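Local coordinates for protein homocitrate synthase (Sulfolobus acidocaldarius, PDB 6KTQ) that catalyses the aldol-type condensation of 2-oxoglutarate with acetyl-CoA to give homocitrate, the first step of lysine biosynthesis through alpha-aminoadipate, at residues T252-L257 / S292-Y297; V315-V320 / D345-K350. One frame throughout, in Å; residues are numbered along the deposited sequence.

Overall arrangement
The two contacts lie in series along the chain. Both segments of contact 1 come before those of contact 2. Their centres are about 28 Å apart. Their nearest atoms stay about 15 Å apart, so they do not touch. Contact 1 lies in the HMGL-like catalytic region, a TIM-barrel fold. It packs the loop after strand 249-252 against helix 287-298. The centre of contact 1 is about 9 Å from that of the chain. Contact 2 lies in the post-HMGL region and pairs strands 315-316 and 345-346 in a small parallel sheet. Helix 287-298 and strand 315-316 are consecutive elements. The chain thus passes from the barrel that holds zinc and 2-oxoglutarate into a separate region away from the metal and substrate sites.

Contact 1: residues T252-L257 / S292-Y297; sequences TTLNGL and SLVEKY
V294 of helix 287-298 meets L254, N255 and L257 of the loop that follows strand 249-252. Its two methyls divide the work. CG1 stands anti to the backbone N (chi1 169°) and faces L257 and N255. CG2 faces L254. The L254 side chain crosses V294 at a slant, with L254 CB 3.8 Å from V294 CG2. L257 runs past V294 in the opposite direction. Its CD1 presses on V294 CG1 at 3.4 Å, closer than usual for two methyls.

In N255, CG lies beside the backbone N and anti to the carbonyl carbon (chi1 -55°). The amide nitrogen ND2 then sits 3.8 Å from V294 CG1 and 3.6 Å from E295 N, without bonding to the latter. ND2 instead gives a hydrogen bond to A291 O, one turn back on the same helix. Its OD1 accepts one from Q267 NE2 of helix 266-277. Bonded at both ends, the amide is probably held in one rotation. Within the loop, T253 OG1 donates to L257 O at 2.7 Å and closes the turn from T253 to L257.

L257 also touches T46, and its side chain is about 7 Å from that of E42, a zinc ligand. V294 packs between two leucines, and such apolar contacts have little directional preference. The two hydrogen bonds of N255 therefore probably set how the loop sits against helices 266-277 and 287-298.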
loop_
_atom_site.group_PDB
_atom_site.type_symbol
_atom_site.label_atom_id
_atom_site.label_comp_id
_atom_site.label_asym_id
_atom_site.label_seq_id
_atom_site.Cartn_x
_atom_site.Cartn_y
_atom_site.Cartn_z
ATOM N N THR A 252 -0.309 -23.510 3.119
ATOM C CA THR A 252 0.405 -24.003 4.282
ATOM C C THR A 252 0.358 -25.526 4.377
ATOM O O THR A 252 -0.438 -26.186 3.700
ATOM C CB THR A 252 -0.183 -23.442 5.590
ATOM O OG1 THR A 252 -1.524 -23.881 5.748
ATOM C CG2 THR A 252 -0.123 -21.957 5.648
ATOM N N THR A 253 1.247 -26.071 5.200
ATOM C CA THR A 253 1.074 -27.415 5.737
ATOM C C THR A 253 1.213 -27.355 7.245
ATOM O O THR A 253 1.895 -26.454 7.789
ATOM C CB THR A 253 2.132 -28.381 5.228
ATOM O OG1 THR A 253 3.431 -27.852 5.530
ATOM C CG2 THR A 253 1.990 -28.621 3.732
ATOM N N LEU A 254 0.586 -28.286 7.931
ATOM C CA LEU A 254 0.887 -28.459 9.352
ATOM C C LEU A 254 2.351 -28.852 9.483
ATOM O O LEU A 254 2.876 -29.641 8.698
ATOM C CB LEU A 254 -0.004 -29.496 10.021
ATOM C CG LEU A 254 -1.243 -28.962 10.728
ATOM C CD1 LEU A 254 -0.848 -27.938 11.796
ATOM C CD2 LEU A 254 -2.205 -28.409 9.699
ATOM N N ASN A 255 3.031 -28.227 10.432
ATOM C CA ASN A 255 4.343 -28.688 10.876
ATOM C C ASN A 255 5.453 -28.503 9.867
ATOM O O ASN A 255 6.519 -29.091 10.006
ATOM C CB ASN A 255 4.280 -30.170 11.296
ATOM C CG ASN A 255 3.219 -30.446 12.361
ATOM O OD1 ASN A 255 2.687 -29.531 13.002
ATOM N ND2 ASN A 255 2.898 -31.720 12.547
ATOM N N GLY A 256 5.223 -27.723 8.825
ATOM C CA GLY A 256 6.273 -27.528 7.821
ATOM C C GLY A 256 6.530 -28.778 6.993
ATOM O O GLY A 256 7.655 -29.020 6.534
ATOM N N LEU A 257 5.513 -29.613 6.844
ATOM C CA LEU A 257 5.620 -30.734 5.904
ATOM C C LEU A 257 5.751 -30.245 4.437
ATOM O O LEU A 257 5.339 -29.115 4.074
ATOM C CB LEU A 257 4.427 -31.672 6.067
ATOM C CG LEU A 257 4.375 -32.454 7.394
ATOM C CD1 LEU A 257 3.023 -33.137 7.547
ATOM C CD2 LEU A 257 5.493 -33.494 7.490
ATOM N N SER A 292 -0.452 -31.891 16.513
ATOM C CA SER A 292 -0.210 -33.185 17.178
ATOM C C SER A 292 -0.814 -34.359 16.382
ATOM O O SER A 292 -0.178 -35.410 16.193
ATOM C CB SER A 292 -0.719 -33.092 18.611
ATOM O OG SER A 292 -0.719 -34.375 19.195
ATOM N N LEU A 293 -2.008 -34.149 15.844
ATOM C CA LEU A 293 -2.646 -35.112 14.921
ATOM C C LEU A 293 -1.813 -35.415 13.689
ATOM O O LEU A 293 -1.650 -36.569 13.301
ATOM C CB LEU A 293 -4.015 -34.606 14.492
ATOM C CG LEU A 293 -4.848 -35.536 13.610
ATOM C CD1 LEU A 293 -5.259 -36.764 14.403
ATOM C CD2 LEU A 293 -6.058 -34.786 13.110
ATOM N N VAL A 294 -1.278 -34.387 13.059
ATOM C CA VAL A 294 -0.502 -34.591 11.859
ATOM C C VAL A 294 0.823 -35.243 12.218
ATOM O O VAL A 294 1.365 -36.051 11.474
ATOM C CB VAL A 294 -0.322 -33.275 11.086
ATOM C CG1 VAL A 294 0.719 -33.435 9.984
ATOM C CG2 VAL A 294 -1.680 -32.835 10.508
ATOM N N GLU A 295 1.349 -34.878 13.367
ATOM C CA GLU A 295 2.583 -35.463 13.821
ATOM C C GLU A 295 2.387 -36.978 14.018
ATOM O O GLU A 295 3.187 -37.799 13.547
ATOM C CB GLU A 295 2.977 -34.738 15.095
ATOM C CG GLU A 295 4.103 -35.293 15.884
ATOM C CD GLU A 295 4.431 -34.351 17.033
ATOM O OE1 GLU A 295 3.513 -34.024 17.809
ATOM O OE2 GLU A 295 5.588 -33.920 17.132
ATOM N N LYS A 296 1.285 -37.345 14.645
ATOM C CA LYS A 296 0.958 -38.754 14.811
ATOM C C LYS A 296 0.870 -39.510 13.477
ATOM O O LYS A 296 1.468 -40.570 13.359
ATOM C CB LYS A 296 -0.351 -38.879 15.589
ATOM C CG LYS A 296 -0.785 -40.308 15.916
ATOM C CD LYS A 296 -2.309 -40.433 15.932
ATOM C CE LYS A 296 -2.909 -40.419 17.314
ATOM N NZ LYS A 296 -3.130 -41.818 17.796
ATOM N N TYR A 297 0.149 -38.998 12.475
ATOM C CA TYR A 297 -0.024 -39.745 11.231
ATOM C C TYR A 297 1.165 -39.659 10.276
ATOM O O TYR A 297 1.420 -40.600 9.512
ATOM C CB TYR A 297 -1.316 -39.336 10.525
ATOM C CG TYR A 297 -2.569 -39.643 11.317
ATOM C CD1 TYR A 297 -2.609 -40.707 12.234
ATOM C CD2 TYR A 297 -3.736 -38.906 11.130
ATOM C CE1 TYR A 297 -3.770 -41.019 12.933
ATOM C CE2 TYR A 297 -4.898 -39.207 11.853
ATOM C CZ TYR A 297 -4.899 -40.272 12.743
ATOM O OH TYR A 297 -6.028 -40.585 13.470
#

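Contact 2: residues V315-V320 / D345-K350; sequences VHKAGV and DYVIDK
V315 lies beside D345, and its CA-H points at D345 O, 3.3 Å from V315 CA. Its CG1 meets V347 CG1 at 3.9 Å, the two side chains crossing at about a right angle. H316 N donates to the same D345 O over 3.0 Å. H316 O in turn accepts from V347 N at 2.9 Å. The H316 ring turns to E333, which bonds its NE2. Y346, on the same face of the sheet as H316, sends its OH to D359.

These pairs form a short parallel two-stranded sheet. With helix 319-327 between the strands, it makes a beta-alpha-beta unit.

At K317 the strands part, and water takes over from direct backbone bonds. One water links K317 O to V347 O. A second links K317 O to D349 N. The K317 chain passes over V347, its CB 3.6 Å from V347 CG2. It then bends at chi3 (140°), and K317 NZ reaches the syn lone pair of D349 OD2 in a 2.6 Å salt bridge. D349 OD1 accepts from Y351 N. A318 follows as the N-cap residue of helix 319-327.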
loop_
_atom_site.group_PDB
_atom_site.type_symbol
_atom_site.label_atom_id
_atom_site.label_comp_id
_atom_site.label_asym_id
_atom_site.label_seq_id
_atom_site.Cartn_x
_atom_site.Cartn_y
_atom_site.Cartn_z
ATOM N N VAL A 315 8.507 -21.894 27.309
ATOM C CA VAL A 315 9.320 -22.374 28.426
ATOM C C VAL A 315 10.543 -21.463 28.578
ATOM O O VAL A 315 11.365 -21.327 27.669
ATOM C CB VAL A 315 9.779 -23.822 28.203
ATOM C CG1 VAL A 315 10.688 -24.273 29.343
ATOM C CG2 VAL A 315 8.589 -24.768 28.038
ATOM N N HIS A 316 10.662 -20.844 29.734
ATOM C CA HIS A 316 11.802 -19.994 30.053
ATOM C C HIS A 316 12.832 -20.769 30.900
ATOM O O HIS A 316 12.470 -21.656 31.657
ATOM C CB HIS A 316 11.283 -18.807 30.823
ATOM C CG HIS A 316 10.144 -18.117 30.137
ATOM N ND1 HIS A 316 10.334 -17.277 29.070
ATOM C CD2 HIS A 316 8.809 -18.204 30.319
ATOM C CE1 HIS A 316 9.163 -16.828 28.655
ATOM N NE2 HIS A 316 8.220 -17.373 29.401
ATOM N N LYS A 317 14.096 -20.384 30.808
ATOM C CA LYS A 317 15.180 -21.053 31.527
ATOM C C LYS A 317 16.075 -20.101 32.342
ATOM O O LYS A 317 16.281 -20.295 33.566
ATOM C CB LYS A 317 16.031 -21.839 30.530
ATOM C CG LYS A 317 17.214 -22.542 31.175
ATOM C CD LYS A 317 17.872 -23.535 30.244
ATOM C CE LYS A 317 19.377 -23.487 30.376
ATOM N NZ LYS A 317 20.013 -24.661 29.752
ATOM N N ALA A 318 16.664 -19.099 31.683
ATOM C CA ALA A 318 17.643 -18.263 32.369
ATOM C C ALA A 318 17.032 -17.565 33.560
ATOM O O ALA A 318 15.902 -17.049 33.500
ATOM C CB ALA A 318 18.286 -17.248 31.433
ATOM N N GLY A 319 17.798 -17.531 34.648
ATOM C CA GLY A 319 17.304 -16.952 35.895
ATOM C C GLY A 319 16.755 -15.563 35.711
ATOM O O GLY A 319 15.689 -15.235 36.244
ATOM N N VAL A 320 17.477 -14.757 34.935
ATOM C CA VAL A 320 17.076 -13.387 34.681
ATOM C C VAL A 320 15.728 -13.342 33.975
ATOM O O VAL A 320 14.886 -12.530 34.292
ATOM C CB VAL A 320 18.181 -12.641 33.894
ATOM C CG1 VAL A 320 17.671 -11.364 33.232
ATOM C CG2 VAL A 320 19.346 -12.339 34.836
ATOM N N ASP A 345 5.860 -22.290 31.195
ATOM C CA ASP A 345 6.538 -23.103 32.170
ATOM C C ASP A 345 7.939 -22.536 32.270
ATOM O O ASP A 345 8.327 -21.672 31.470
ATOM C CB ASP A 345 6.536 -24.568 31.704
ATOM C CG ASP A 345 6.862 -25.562 32.818
ATOM O OD1 ASP A 345 6.949 -25.184 33.999
ATOM O OD2 ASP A 345 7.041 -26.743 32.496
ATOM N N TYR A 346 8.696 -23.004 33.255
ATOM C CA TYR A 346 10.108 -22.745 33.280
ATOM C C TYR A 346 10.889 -23.964 33.753
ATOM O O TYR A 346 10.352 -24.835 34.420
ATOM C CB TYR A 346 10.434 -21.482 34.067
ATOM C CG TYR A 346 10.112 -21.543 35.524
ATOM C CD1 TYR A 346 11.004 -22.145 36.427
ATOM C CD2 TYR A 346 8.942 -21.005 36.012
ATOM C CE1 TYR A 346 10.721 -22.206 37.795
ATOM C CE2 TYR A 346 8.643 -21.057 37.378
ATOM C CZ TYR A 346 9.539 -21.668 38.268
ATOM O OH TYR A 346 9.253 -21.757 39.614
ATOM N N VAL A 347 12.151 -24.037 33.369
ATOM C CA VAL A 347 12.991 -25.168 33.749
ATOM C C VAL A 347 14.063 -24.666 34.713
ATOM O O VAL A 347 14.319 -23.477 34.754
ATOM C CB VAL A 347 13.651 -25.879 32.541
ATOM C CG1 VAL A 347 12.619 -26.653 31.736
ATOM C CG2 VAL A 347 14.412 -24.910 31.653
ATOM N N ILE A 348 14.694 -25.588 35.451
ATOM C CA ILE A 348 15.753 -25.244 36.388
ATOM C C ILE A 348 16.979 -26.102 36.136
ATOM O O ILE A 348 16.902 -27.321 36.159
ATOM C CB ILE A 348 15.277 -25.384 37.848
ATOM C CG1 ILE A 348 14.264 -24.291 38.153
ATOM C CG2 ILE A 348 16.454 -25.288 38.832
ATOM C CD1 ILE A 348 13.556 -24.499 39.455
ATOM N N ASP A 349 18.100 -25.440 35.875
ATOM C CA ASP A 349 19.400 -26.076 35.716
ATOM C C ASP A 349 20.453 -25.072 36.159
ATOM O O ASP A 349 20.106 -24.109 36.835
ATOM C CB ASP A 349 19.587 -26.603 34.284
ATOM C CG ASP A 349 19.657 -25.510 33.220
ATOM O OD1 ASP A 349 19.778 -24.293 33.554
ATOM O OD2 ASP A 349 19.620 -25.928 32.017
ATOM N N LYS A 350 21.722 -25.240 35.781
ATOM C CA LYS A 350 22.754 -24.331 36.281
ATOM C C LYS A 350 22.561 -22.864 35.858
ATOM O O LYS A 350 23.269 -21.972 36.357
ATOM C CB LYS A 350 24.149 -24.814 35.876
ATOM C CG LYS A 350 24.418 -24.694 34.385
ATOM C CD LYS A 350 25.629 -25.489 33.950
ATOM C CE LYS A 350 25.864 -25.294 32.455
ATOM N NZ LYS A 350 27.028 -26.051 31.938
HETATM O O HOH W 1 15.275 -21.208 35.975
HETATM O O HOH W 2 17.806 -22.696 34.629
#